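Local coordinates for protein lectin-related NK cell receptor LY49L1 (Mus musculus, PDB 3G8K) that serves as a natural killer cell receptor whose C-type lectin-like domain, from a family that recognises MHC class I, may also bind carbohydrate, at residues A[54-65]-A[100-111]. The protein carries 1 engineered substitution. Residues are numbered along the deposited sequence; the frame is centred on the assembly and turned at random.
Sequences LKLLVPSDSYWI and CMLLSKTRLDND. Engineered in segment 54-65: Tyr63 (natural residue Cys).
Two bends near the end of the Lys105 side chain (chi3 68°, chi4 74°) curl its ammonium group back over the C-terminal end of helix 48-57, where the carbonyls of Lys55 and Leu56, and of Val58 just past the helix, converge on it. NZ donates to Lys55 O at 2.7 Å and to Val58 O at 2.8 Å, the latter in the carbonyl plane; a longer bond reaches Leu56 O from above its plane. The positive charge thus sits where the helix dipole would favour it, while Lys105 CD packs on Ser60 CA and CB. In return, the extended chain of Lys55 runs along the backbone of Ser104-Thr106.

Beyond this turn the two segments pair as antiparallel strands. Tyr63 and Leu103 form a hydrogen-bonded pair, Tyr63 N to Leu103 O and Leu103 N to Tyr63 O, both 2.8 Å, and Ile65 N reaches Met101 O at 3.2 Å. Leu103, with CG anti to the backbone N (chi1 -173°), sends CD2 to Leu54 CB (3.7 Å), the two side chains crossing at about a right angle, while its CB meets Ile65 CG2. Leu102 CD2 lies over one face of the Trp64 indole in a CH-pi contact, 4.2 Å from the six-membered ring centroid, and Cys100 CB touches CZ3. The engineered Tyr63 turns its ring edge to Leu103 O, and its OH donates to Pro59 O at 2.6 Å.

Within this C-type lectin-like domain, the contact joins helix 48-57 to the central sheet: strand 62-70 runs between strands 100-104 and 118-124, Ile120 packs against Leu54, Tyr63 and Ile65, and Trp28 of helix 28-37 meets Trp64 edge-to-face.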
ATOM      1  N   LEU A  54       0.138   5.927   7.526  1.00 30.31           N
ATOM      2  CA  LEU A  54       0.839   6.361   6.320  1.00 29.47           C
ATOM      3  C   LEU A  54       2.335   6.245   6.482  1.00 30.22           C
ATOM      4  O   LEU A  54       3.007   5.866   5.551  1.00 30.40           O
ATOM      5  CB  LEU A  54       0.441   7.763   5.859  1.00 28.76           C
ATOM      6  CG  LEU A  54      -0.907   7.861   5.147  1.00 24.88           C
ATOM      7  CD1 LEU A  54      -1.491   9.275   5.448  1.00 25.32           C
ATOM      8  CD2 LEU A  54      -0.694   7.584   3.666  1.00 28.05           C
ATOM      9  N   LYS A  55       2.864   6.610   7.646  1.00 31.62           N
ATOM     10  CA  LYS A  55       4.316   6.537   7.895  1.00 32.09           C
ATOM     11  C   LYS A  55       4.804   5.072   7.823  1.00 33.68           C
ATOM     12  O   LYS A  55       5.917   4.792   7.374  1.00 34.36           O
ATOM     13  CB  LYS A  55       4.633   7.053   9.287  1.00 32.23           C
ATOM     14  CG  LYS A  55       4.690   8.543   9.511  1.00 30.88           C
ATOM     15  CD  LYS A  55       4.525   8.670  11.025  1.00 34.02           C
ATOM     16  CE  LYS A  55       4.904  10.022  11.634  1.00 37.75           C
ATOM     17  NZ  LYS A  55       4.193  10.044  13.009  1.00 37.67           N
ATOM     18  N   LEU A  56       3.958   4.163   8.286  1.00 35.40           N
ATOM     19  CA  LEU A  56       4.113   2.702   8.123  1.00 36.73           C
ATOM     20  C   LEU A  56       4.120   2.215   6.639  1.00 37.81           C
ATOM     21  O   LEU A  56       5.098   1.589   6.153  1.00 37.52           O
ATOM     22  CB  LEU A  56       2.971   2.094   8.890  1.00 37.53           C
ATOM     23  CG  LEU A  56       3.019   0.895   9.814  1.00 41.58           C
ATOM     24  CD1 LEU A  56       2.574  -0.325   8.978  1.00 44.42           C
ATOM     25  CD2 LEU A  56       4.402   0.743  10.581  1.00 45.45           C
ATOM     26  N   LEU A  57       3.077   2.585   5.895  1.00 39.19           N
ATOM     27  CA  LEU A  57       2.841   2.115   4.541  1.00 40.43           C
ATOM     28  C   LEU A  57       3.428   2.827   3.346  1.00 40.69           C
ATOM     29  O   LEU A  57       3.577   2.179   2.323  1.00 41.61           O
ATOM     30  CB  LEU A  57       1.349   1.999   4.298  1.00 41.85           C
ATOM     31  CG  LEU A  57       0.819   0.576   4.126  1.00 47.03           C
ATOM     32  CD1 LEU A  57       1.812  -0.333   3.263  1.00 51.17           C
ATOM     33  CD2 LEU A  57       0.495  -0.096   5.500  1.00 47.36           C
ATOM     34  N   VAL A  58       3.701   4.141   3.396  1.00 40.70           N
ATOM     35  CA  VAL A  58       4.230   4.846   2.190  1.00 38.82           C
ATOM     36  C   VAL A  58       5.649   4.366   1.838  1.00 39.11           C
ATOM     37  O   VAL A  58       6.419   4.139   2.759  1.00 39.04           O
ATOM     38  CB  VAL A  58       4.228   6.391   2.366  1.00 38.98           C
ATOM     39  CG1 VAL A  58       2.856   6.922   2.339  1.00 36.80           C
ATOM     40  CG2 VAL A  58       4.997   6.871   3.645  1.00 38.13           C
ATOM     41  N   PRO A  59       6.021   4.204   0.519  1.00 37.95           N
ATOM     42  CA  PRO A  59       7.433   4.001   0.217  1.00 37.91           C
ATOM     43  C   PRO A  59       8.289   5.134   0.754  1.00 38.12           C
ATOM     44  O   PRO A  59       7.796   6.235   0.845  1.00 40.15           O
ATOM     45  CB  PRO A  59       7.472   4.023  -1.325  1.00 37.56           C
ATOM     46  CG  PRO A  59       6.169   3.601  -1.742  1.00 37.64           C
ATOM     47  CD  PRO A  59       5.201   4.147  -0.701  1.00 38.14           C
ATOM     48  N   SER A  60       9.544   4.876   1.126  1.00 38.09           N
ATOM     49  CA  SER A  60      10.402   5.891   1.777  1.00 37.24           C
ATOM     50  C   SER A  60      10.673   7.047   0.839  1.00 36.78           C
ATOM     51  O   SER A  60      11.356   6.870  -0.177  1.00 38.24           O
ATOM     52  CB  SER A  60      11.762   5.286   2.217  1.00 37.66           C
ATOM     53  OG  SER A  60      12.682   6.311   2.565  1.00 37.94           O
ATOM     54  N   ASP A  61      10.139   8.223   1.157  1.00 34.73           N
ATOM     55  CA  ASP A  61      10.361   9.408   0.353  1.00 32.82           C
ATOM     56  C   ASP A  61       9.643  10.483   1.084  1.00 31.03           C
ATOM     57  O   ASP A  61       9.161  10.251   2.226  1.00 30.56           O
ATOM     58  CB  ASP A  61       9.910   9.267  -1.141  1.00 34.35           C
ATOM     59  CG  ASP A  61      10.750  10.103  -2.086  1.00 35.61           C
ATOM     60  OD1 ASP A  61      11.446  11.007  -1.560  1.00 37.94           O
ATOM     61  OD2 ASP A  61      10.773   9.875  -3.338  1.00 40.13           O
ATOM     62  N   SER A  62       9.629  11.663   0.462  1.00 28.47           N
ATOM     63  CA  SER A  62       8.986  12.872   0.985  1.00 26.49           C
ATOM     64  C   SER A  62       7.878  13.315   0.029  1.00 25.64           C
ATOM     65  O   SER A  62       8.055  13.326  -1.181  1.00 24.64           O
ATOM     66  CB  SER A  62      10.013  13.933   1.188  1.00 26.03           C
ATOM     67  OG  SER A  62      10.596  13.672   2.437  1.00 28.95           O
ATOM     68  N   TYR A  63       6.707  13.579   0.601  1.00 22.69           N
ATOM     69  CA  TYR A  63       5.451  13.758  -0.122  1.00 21.48           C
ATOM     70  C   TYR A  63       4.797  15.042   0.260  1.00 20.12           C
ATOM     71  O   TYR A  63       4.559  15.308   1.479  1.00 17.99           O
ATOM     72  CB  TYR A  63       4.437  12.604   0.187  1.00 21.56           C
ATOM     73  CG  TYR A  63       4.999  11.245  -0.121  1.00 24.63           C
ATOM     74  CD1 TYR A  63       4.843  10.690  -1.385  1.00 24.66           C
ATOM     75  CD2 TYR A  63       5.707  10.510   0.833  1.00 26.43           C
ATOM     76  CE1 TYR A  63       5.374   9.450  -1.711  1.00 27.28           C
ATOM     77  CE2 TYR A  63       6.253   9.259   0.516  1.00 27.28           C
ATOM     78  CZ  TYR A  63       6.064   8.735  -0.771  1.00 27.49           C
ATOM     79  OH  TYR A  63       6.578   7.484  -1.108  1.00 27.36           O
ATOM     80  N   TRP A  64       4.398  15.816  -0.725  1.00 20.11           N
ATOM     81  CA  TRP A  64       3.537  17.003  -0.381  1.00 21.56           C
ATOM     82  C   TRP A  64       2.177  16.581   0.062  1.00 21.66           C
ATOM     83  O   TRP A  64       1.642  15.642  -0.473  1.00 21.12           O
ATOM     84  CB  TRP A  64       3.355  17.900  -1.609  1.00 20.41           C
ATOM     85  CG  TRP A  64       4.504  18.828  -2.007  1.00 19.10           C
ATOM     86  CD1 TRP A  64       5.053  18.936  -3.358  1.00 16.28           C
ATOM     87  CD2 TRP A  64       5.316  19.725  -1.202  1.00 18.38           C
ATOM     88  NE1 TRP A  64       6.089  19.813  -3.333  1.00 18.49           N
ATOM     89  CE2 TRP A  64       6.255  20.353  -2.084  1.00 19.16           C
ATOM     90  CE3 TRP A  64       5.331  20.098   0.136  1.00 19.85           C
ATOM     91  CZ2 TRP A  64       7.156  21.301  -1.637  1.00 23.44           C
ATOM     92  CZ3 TRP A  64       6.234  21.020   0.562  1.00 17.92           C
ATOM     93  CH2 TRP A  64       7.102  21.641  -0.283  1.00 20.38           C
ATOM     94  N   ILE A  65       1.598  17.272   1.060  1.00 22.17           N
ATOM     95  CA  ILE A  65       0.277  16.949   1.549  1.00 21.79           C
ATOM     96  C   ILE A  65      -0.424  18.300   1.632  1.00 21.86           C
ATOM     97  O   ILE A  65       0.212  19.357   1.451  1.00 23.14           O
ATOM     98  CB  ILE A  65       0.270  16.166   2.977  1.00 21.37           C
ATOM     99  CG1 ILE A  65       0.783  17.090   4.101  1.00 22.25           C
ATOM    100  CG2 ILE A  65       0.927  14.715   2.813  1.00 15.49           C
ATOM    101  CD1 ILE A  65       1.090  16.470   5.351  1.00 21.12           C
ATOM    102  N   CYS A 100       4.859  25.064   3.598  1.00 24.63           N
ATOM    103  CA  CYS A 100       4.015  23.931   3.123  1.00 24.01           C
ATOM    104  C   CYS A 100       4.466  22.651   3.816  1.00 23.26           C
ATOM    105  O   CYS A 100       5.674  22.492   4.072  1.00 22.65           O
ATOM    106  CB  CYS A 100       4.162  23.791   1.588  1.00 25.36           C
ATOM    107  SG  CYS A 100       3.436  25.166   0.544  1.00 28.05           S
ATOM    108  N   MET A 101       3.547  21.702   4.083  1.00 23.15           N
ATOM    109  CA  MET A 101       3.917  20.484   4.801  1.00 21.22           C
ATOM    110  C   MET A 101       4.170  19.255   3.842  1.00 23.12           C
ATOM    111  O   MET A 101       3.513  19.098   2.823  1.00 20.15           O
ATOM    112  CB  MET A 101       2.924  20.265   5.980  1.00 25.72           C
ATOM    113  CG  MET A 101       3.389  19.441   7.196  1.00 18.99           C
ATOM    114  SD  MET A 101       4.548  20.310   8.159  1.00 23.97           S
ATOM    115  CE  MET A 101       3.477  21.332   9.173  1.00 19.31           C
ATOM    116  N   LEU A 102       5.188  18.473   4.148  1.00 20.38           N
ATOM    117  CA  LEU A 102       5.406  17.160   3.614  1.00 23.02           C
ATOM    118  C   LEU A 102       5.225  16.125   4.706  1.00 21.48           C
ATOM    119  O   LEU A 102       5.491  16.409   5.863  1.00 19.82           O
ATOM    120  CB  LEU A 102       6.866  16.916   3.238  1.00 22.53           C
ATOM    121  CG  LEU A 102       7.611  17.844   2.362  1.00 25.43           C
ATOM    122  CD1 LEU A 102       9.024  17.747   2.899  1.00 24.78           C
ATOM    123  CD2 LEU A 102       7.500  17.145   0.984  1.00 29.16           C
ATOM    124  N   LEU A 103       4.834  14.954   4.228  1.00 21.58           N
ATOM    125  CA  LEU A 103       4.920  13.647   4.862  1.00 23.45           C
ATOM    126  C   LEU A 103       6.216  12.911   4.468  1.00 25.82           C
ATOM    127  O   LEU A 103       6.510  12.731   3.261  1.00 25.63           O
ATOM    128  CB  LEU A 103       3.740  12.786   4.343  1.00 20.42           C
ATOM    129  CG  LEU A 103       3.471  11.379   4.967  1.00 23.02           C
ATOM    130  CD1 LEU A 103       3.697  11.407   6.515  1.00 24.74           C
ATOM    131  CD2 LEU A 103       2.061  10.869   4.594  1.00 23.88           C
ATOM    132  N   SER A 104       6.975  12.473   5.472  1.00 28.79           N
ATOM    133  CA  SER A 104       7.981  11.386   5.294  1.00 31.33           C
ATOM    134  C   SER A 104       7.644  10.231   6.235  1.00 33.10           C
ATOM    135  O   SER A 104       6.792  10.388   7.132  1.00 32.66           O
ATOM    136  CB  SER A 104       9.420  11.898   5.509  1.00 30.44           C
ATOM    137  OG  SER A 104       9.695  12.357   6.810  1.00 33.46           O
ATOM    138  N   LYS A 105       8.279   9.076   6.047  1.00 34.37           N
ATOM    139  CA  LYS A 105       8.199   7.989   7.039  1.00 35.31           C
ATOM    140  C   LYS A 105       8.494   8.375   8.477  1.00 34.39           C
ATOM    141  O   LYS A 105       8.018   7.740   9.450  1.00 34.53           O
ATOM    142  CB  LYS A 105       9.143   6.847   6.651  1.00 35.91           C
ATOM    143  CG  LYS A 105       8.885   6.336   5.237  1.00 38.35           C
ATOM    144  CD  LYS A 105       9.437   4.970   5.118  1.00 41.43           C
ATOM    145  CE  LYS A 105       8.661   4.022   5.956  1.00 43.06           C
ATOM    146  NZ  LYS A 105       7.335   3.708   5.359  1.00 41.88           N
ATOM    147  N   THR A 106       9.275   9.422   8.648  1.00 34.57           N
ATOM    148  CA  THR A 106       9.673   9.743   9.998  1.00 33.56           C
ATOM    149  C   THR A 106       8.778  10.809  10.710  1.00 34.57           C
ATOM    150  O   THR A 106       8.556  10.695  11.926  1.00 32.98           O
ATOM    151  CB  THR A 106      11.252   9.868  10.124  1.00 33.99           C
ATOM    152  OG1 THR A 106      11.625  10.850  11.081  1.00 35.52           O
ATOM    153  CG2 THR A 106      11.930  10.237   8.783  1.00 31.71           C
ATOM    154  N   ARG A 107       8.255  11.798   9.963  1.00 33.30           N
ATOM    155  CA  ARG A 107       7.593  12.954  10.553  1.00 33.51           C
ATOM    156  C   ARG A 107       6.956  13.821   9.487  1.00 31.85           C
ATOM    157  O   ARG A 107       7.216  13.650   8.314  1.00 32.79           O
ATOM    158  CB  ARG A 107       8.573  13.812  11.402  1.00 33.55           C
ATOM    159  CG  ARG A 107       9.836  14.344  10.679  1.00 36.89           C
ATOM    160  CD  ARG A 107      10.987  14.704  11.701  1.00 38.20           C
ATOM    161  NE  ARG A 107      12.014  15.563  11.135  1.00 48.18           N
ATOM    162  CZ  ARG A 107      12.771  15.286  10.052  1.00 52.30           C
ATOM    163  NH1 ARG A 107      13.681  16.166   9.646  1.00 53.11           N
ATOM    164  NH2 ARG A 107      12.637  14.156   9.362  1.00 52.14           N
ATOM    165  N   LEU A 108       6.101  14.737   9.943  1.00 30.57           N
ATOM    166  CA  LEU A 108       5.658  15.893   9.206  1.00 27.69           C
ATOM    167  C   LEU A 108       6.810  16.915   9.302  1.00 28.18           C
ATOM    168  O   LEU A 108       7.388  17.104  10.377  1.00 28.25           O
ATOM    169  CB  LEU A 108       4.376  16.407   9.852  1.00 26.64           C
ATOM    170  CG  LEU A 108       3.016  16.057   9.206  1.00 27.14           C
ATOM    171  CD1 LEU A 108       2.916  14.658   8.510  1.00 17.17           C
ATOM    172  CD2 LEU A 108       1.772  16.341  10.099  1.00 26.44           C
ATOM    173  N   ASP A 109       7.151  17.559   8.181  1.00 26.70           N
ATOM    174  CA  ASP A 109       8.111  18.641   8.197  1.00 26.26           C
ATOM    175  C   ASP A 109       7.640  19.756   7.290  1.00 25.99           C
ATOM    176  O   ASP A 109       6.870  19.518   6.373  1.00 25.83           O
ATOM    177  CB  ASP A 109       9.477  18.098   7.774  1.00 27.18           C
ATOM    178  CG  ASP A 109      10.623  18.965   8.288  1.00 27.31           C
ATOM    179  OD1 ASP A 109      11.750  18.679   7.867  1.00 25.11           O
ATOM    180  OD2 ASP A 109      10.368  19.908   9.119  1.00 25.09           O
ATOM    181  N   ASN A 110       8.012  21.000   7.570  1.00 25.17           N
ATOM    182  CA  ASN A 110       7.658  22.061   6.689  1.00 25.11           C
ATOM    183  C   ASN A 110       8.806  22.291   5.718  1.00 25.58           C
ATOM    184  O   ASN A 110       9.956  21.979   6.031  1.00 25.86           O
ATOM    185  CB  ASN A 110       7.385  23.336   7.447  1.00 25.49           C
ATOM    186  CG  ASN A 110       8.601  23.845   8.225  1.00 26.55           C
ATOM    187  OD1 ASN A 110       9.336  23.102   8.890  1.00 25.03           O
ATOM    188  ND2 ASN A 110       8.780  25.123   8.160  1.00 25.52           N
ATOM    189  N   ASP A 111       8.499  22.879   4.586  1.00 25.95           N
ATOM    190  CA  ASP A 111       9.524  23.062   3.577  1.00 25.73           C
ATOM    191  C   ASP A 111       9.101  24.091   2.528  1.00 26.66           C
ATOM    192  O   ASP A 111       7.926  24.429   2.429  1.00 26.13           O
ATOM    193  CB  ASP A 111       9.954  21.728   2.950  1.00 25.32           C
ATOM    194  CG  ASP A 111      11.427  21.755   2.512  1.00 29.41           C
ATOM    195  OD1 ASP A 111      11.939  22.871   2.205  1.00 37.98           O
ATOM    196  OD2 ASP A 111      12.121  20.721   2.541  1.00 29.40           O
TER